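Local coordinates for protein osa (Shigella flexneri, PDB 4O7K) that suppresses the oncogenicity of Agrobacterium tumefaciens and acts as a plasmid fertility inhibition factor of the ParB/Srx superfamily, at residues A108-G113 with M144-H149. The protein carries 1 engineered substitution. Sequence-based numbering, arbitrary orientation. Where two conformers were deposited one is given.
Sequences AHFAVG and MWLLAH. With PO4 (phosphate ion), chain C.
A chi1 of -171° turns the indole of Trp145 opposite its own backbone N and extends it from helix 140-148 toward helix 103-112, where Phe110 lays its phenyl against one indole face. The two rings form an offset stack that joins these helices of the ParB/Srx-type fold: phenyl and six-membered indole centroids lie 4.0 Å apart, planes only 6° from parallel. Phenylalanine suits its place as a flat apolar ring matching that indole ring, and its CB adds a CH-pi contact, 3.8 Å from the same centroid. A broad indole can take a ring on each face. On the face opposite Phe110 lies the imidazole of His149, whose two nitrogens serve two partners. ND1 donates to Trp145 O (2.8 Å), fixing the turn of the ring, while the backbone N of His149 reaches that oxygen from the other side of the carbonyl plane. Branched Leu146 meets the far end of the phenyl obliquely, its CG 4.0 Å from Phe110 CZ, and also touches Met57 of strand 55-58. A phosphate, probably from the crystallisation liquor, is held by His52 and by Trp145 NE1, whose bond to O1 is long and bent (3.2 Å). His149 NE2 meets phosphate O2 at 2.7 Å, nearly straight at 165°.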
ATOM      1  N   ALA A 108     -12.223  -2.015 -11.517  1.00 33.50           N
ATOM      2  CA  ALA A 108     -13.138  -3.104 -11.854  1.00 38.21           C
ATOM      3  C   ALA A 108     -12.900  -4.321 -10.973  1.00 35.80           C
ATOM      4  O   ALA A 108     -13.844  -4.915 -10.464  1.00 35.73           O
ATOM      5  CB  ALA A 108     -12.996  -3.485 -13.319  1.00 35.08           C
ATOM      6  N   HIS A 109     -11.639  -4.702 -10.788  0.52 34.08           N
ATOM      7  CA  HIS A 109     -11.333  -5.855  -9.943  0.52 34.42           C
ATOM      8  C   HIS A 109     -11.731  -5.560  -8.507  0.52 30.78           C
ATOM      9  O   HIS A 109     -12.306  -6.410  -7.829  0.52 34.37           O
ATOM     10  CB  HIS A 109      -9.848  -6.237 -10.010  0.52 32.69           C
ATOM     11  CG  HIS A 109      -9.549  -7.587  -9.427  0.52 31.07           C
ATOM     12  ND1 HIS A 109      -8.274  -8.107  -9.361  0.52 30.44           N
ATOM     13  CD2 HIS A 109     -10.367  -8.526  -8.891  0.52 29.40           C
ATOM     14  CE1 HIS A 109      -8.317  -9.308  -8.811  0.52 27.76           C
ATOM     15  NE2 HIS A 109      -9.576  -9.584  -8.516  0.52 30.63           N
ATOM     16  N   PHE A 110     -11.447  -4.344  -8.047  1.00 29.36           N
ATOM     17  CA  PHE A 110     -11.812  -3.959  -6.676  1.00 28.64           C
ATOM     18  C   PHE A 110     -13.329  -3.921  -6.484  1.00 34.37           C
ATOM     19  O   PHE A 110     -13.830  -3.995  -5.356  1.00 28.51           O
ATOM     20  CB  PHE A 110     -11.222  -2.592  -6.305  1.00 28.90           C
ATOM     21  CG  PHE A 110      -9.848  -2.664  -5.681  1.00 32.60           C
ATOM     22  CD1 PHE A 110      -9.679  -3.142  -4.387  1.00 31.12           C
ATOM     23  CD2 PHE A 110      -8.723  -2.239  -6.384  1.00 30.93           C
ATOM     24  CE1 PHE A 110      -8.409  -3.203  -3.803  1.00 27.34           C
ATOM     25  CE2 PHE A 110      -7.451  -2.304  -5.809  1.00 29.79           C
ATOM     26  CZ  PHE A 110      -7.294  -2.781  -4.523  1.00 25.50           C
ATOM     27  N   ALA A 111     -14.056  -3.803  -7.587  1.00 31.21           N
ATOM     28  CA  ALA A 111     -15.508  -3.675  -7.519  1.00 35.78           C
ATOM     29  C   ALA A 111     -16.174  -5.003  -7.169  1.00 35.96           C
ATOM     30  O   ALA A 111     -17.274  -5.023  -6.602  1.00 36.95           O
ATOM     31  CB  ALA A 111     -16.055  -3.131  -8.840  1.00 32.69           C
ATOM     32  N   VAL A 112     -15.508  -6.111  -7.486  1.00 34.80           N
ATOM     33  CA  VAL A 112     -16.123  -7.428  -7.313  1.00 35.96           C
ATOM     34  C   VAL A 112     -16.377  -7.799  -5.855  1.00 40.23           C
ATOM     35  O   VAL A 112     -17.494  -8.197  -5.497  1.00 33.45           O
ATOM     36  CB  VAL A 112     -15.276  -8.530  -7.958  1.00 33.39           C
ATOM     37  CG1 VAL A 112     -15.851  -9.895  -7.619  1.00 32.34           C
ATOM     38  CG2 VAL A 112     -15.229  -8.325  -9.457  1.00 34.76           C
ATOM     39  N   GLY A 113     -15.354  -7.685  -5.013  1.00 37.19           N
ATOM     40  CA  GLY A 113     -15.537  -7.938  -3.593  1.00 38.02           C
ATOM     41  C   GLY A 113     -14.950  -9.245  -3.101  1.00 39.64           C
ATOM     42  O   GLY A 113     -13.974  -9.747  -3.668  1.00 29.84           O
ATOM     43  N   MET A 144      -2.382   2.661  -6.195  1.00 29.20           N
ATOM     44  CA  MET A 144      -2.968   3.964  -6.512  1.00 25.54           C
ATOM     45  C   MET A 144      -4.452   4.009  -6.152  1.00 26.38           C
ATOM     46  O   MET A 144      -4.952   5.006  -5.627  1.00 27.45           O
ATOM     47  CB  MET A 144      -2.795   4.298  -7.997  1.00 24.76           C
ATOM     48  CG  MET A 144      -1.356   4.490  -8.447  1.00 26.19           C
ATOM     49  SD  MET A 144      -1.338   4.931 -10.194  1.00 29.53           S
ATOM     50  CE  MET A 144       0.408   4.731 -10.598  1.00 31.78           C
ATOM     51  N   TRP A 145      -5.148   2.921  -6.459  1.00 23.86           N
ATOM     52  CA  TRP A 145      -6.580   2.834  -6.191  1.00 26.33           C
ATOM     53  C   TRP A 145      -6.813   3.040  -4.696  1.00 29.03           C
ATOM     54  O   TRP A 145      -7.613   3.887  -4.299  1.00 25.11           O
ATOM     55  CB  TRP A 145      -7.140   1.484  -6.666  1.00 26.49           C
ATOM     56  CG  TRP A 145      -8.662   1.392  -6.612  1.00 30.41           C
ATOM     57  CD1 TRP A 145      -9.544   1.658  -7.630  1.00 32.68           C
ATOM     58  CD2 TRP A 145      -9.462   1.014  -5.480  1.00 33.81           C
ATOM     59  NE1 TRP A 145     -10.839   1.465  -7.199  1.00 31.41           N
ATOM     60  CE2 TRP A 145     -10.816   1.071  -5.884  1.00 30.62           C
ATOM     61  CE3 TRP A 145      -9.164   0.635  -4.163  1.00 28.45           C
ATOM     62  CZ2 TRP A 145     -11.866   0.761  -5.023  1.00 30.73           C
ATOM     63  CZ3 TRP A 145     -10.207   0.326  -3.312  1.00 27.39           C
ATOM     64  CH2 TRP A 145     -11.546   0.389  -3.747  1.00 29.14           C
ATOM     65  N   LEU A 146      -6.060   2.307  -3.873  1.00 25.34           N
ATOM     66  CA  LEU A 146      -6.209   2.374  -2.421  1.00 29.46           C
ATOM     67  C   LEU A 146      -5.897   3.769  -1.912  1.00 30.64           C
ATOM     68  O   LEU A 146      -6.618   4.315  -1.082  1.00 26.70           O
ATOM     69  CB  LEU A 146      -5.308   1.338  -1.722  1.00 24.17           C
ATOM     70  CG  LEU A 146      -5.616  -0.150  -1.951  1.00 26.87           C
ATOM     71  CD1 LEU A 146      -4.385  -1.001  -1.665  1.00 23.17           C
ATOM     72  CD2 LEU A 146      -6.772  -0.598  -1.073  1.00 24.36           C
ATOM     73  N   LEU A 147      -4.824   4.350  -2.430  1.00 25.79           N
ATOM     74  CA  LEU A 147      -4.401   5.681  -2.005  1.00 26.23           C
ATOM     75  C   LEU A 147      -5.420   6.754  -2.402  1.00 29.49           C
ATOM     76  O   LEU A 147      -5.801   7.605  -1.586  1.00 26.89           O
ATOM     77  CB  LEU A 147      -3.028   5.995  -2.587  1.00 24.79           C
ATOM     78  CG  LEU A 147      -1.884   5.225  -1.934  1.00 25.14           C
ATOM     79  CD1 LEU A 147      -0.569   5.616  -2.599  1.00 28.11           C
ATOM     80  CD2 LEU A 147      -1.853   5.493  -0.424  1.00 25.01           C
ATOM     81  N   ALA A 148      -5.876   6.696  -3.649  1.00 29.46           N
ATOM     82  CA  ALA A 148      -6.837   7.674  -4.153  1.00 29.28           C
ATOM     83  C   ALA A 148      -8.167   7.542  -3.421  1.00 28.01           C
ATOM     84  O   ALA A 148      -8.903   8.520  -3.286  1.00 30.51           O
ATOM     85  CB  ALA A 148      -7.034   7.515  -5.663  1.00 29.49           C
ATOM     86  N   HIS A 149      -8.466   6.340  -2.929  1.00 27.90           N
ATOM     87  CA  HIS A 149      -9.713   6.119  -2.179  1.00 29.91           C
ATOM     88  C   HIS A 149      -9.527   6.313  -0.677  1.00 30.22           C
ATOM     89  O   HIS A 149     -10.442   6.062   0.111  1.00 31.09           O
ATOM     90  CB  HIS A 149     -10.266   4.722  -2.452  1.00 26.81           C
ATOM     91  CG  HIS A 149     -10.948   4.599  -3.777  1.00 31.90           C
ATOM     92  ND1 HIS A 149     -10.276   4.276  -4.933  1.00 28.24           N
ATOM     93  CD2 HIS A 149     -12.245   4.770  -4.129  1.00 32.87           C
ATOM     94  CE1 HIS A 149     -11.129   4.249  -5.942  1.00 33.08           C
ATOM     95  NE2 HIS A 149     -12.332   4.539  -5.479  1.00 31.57           N
TER
HETATM   96  P   PO4 C 202     -14.445   3.243  -7.995  1.00 45.99           P
HETATM   97  O1  PO4 C 202     -13.028   3.374  -8.534  1.00 40.55           O
HETATM   98  O2  PO4 C 202     -14.656   4.217  -6.860  1.00 42.82           O
HETATM   99  O3  PO4 C 202     -15.453   3.538  -9.081  1.00 56.34           O
HETATM  100  O4  PO4 C 202     -14.671   1.833  -7.508  1.00 46.01           O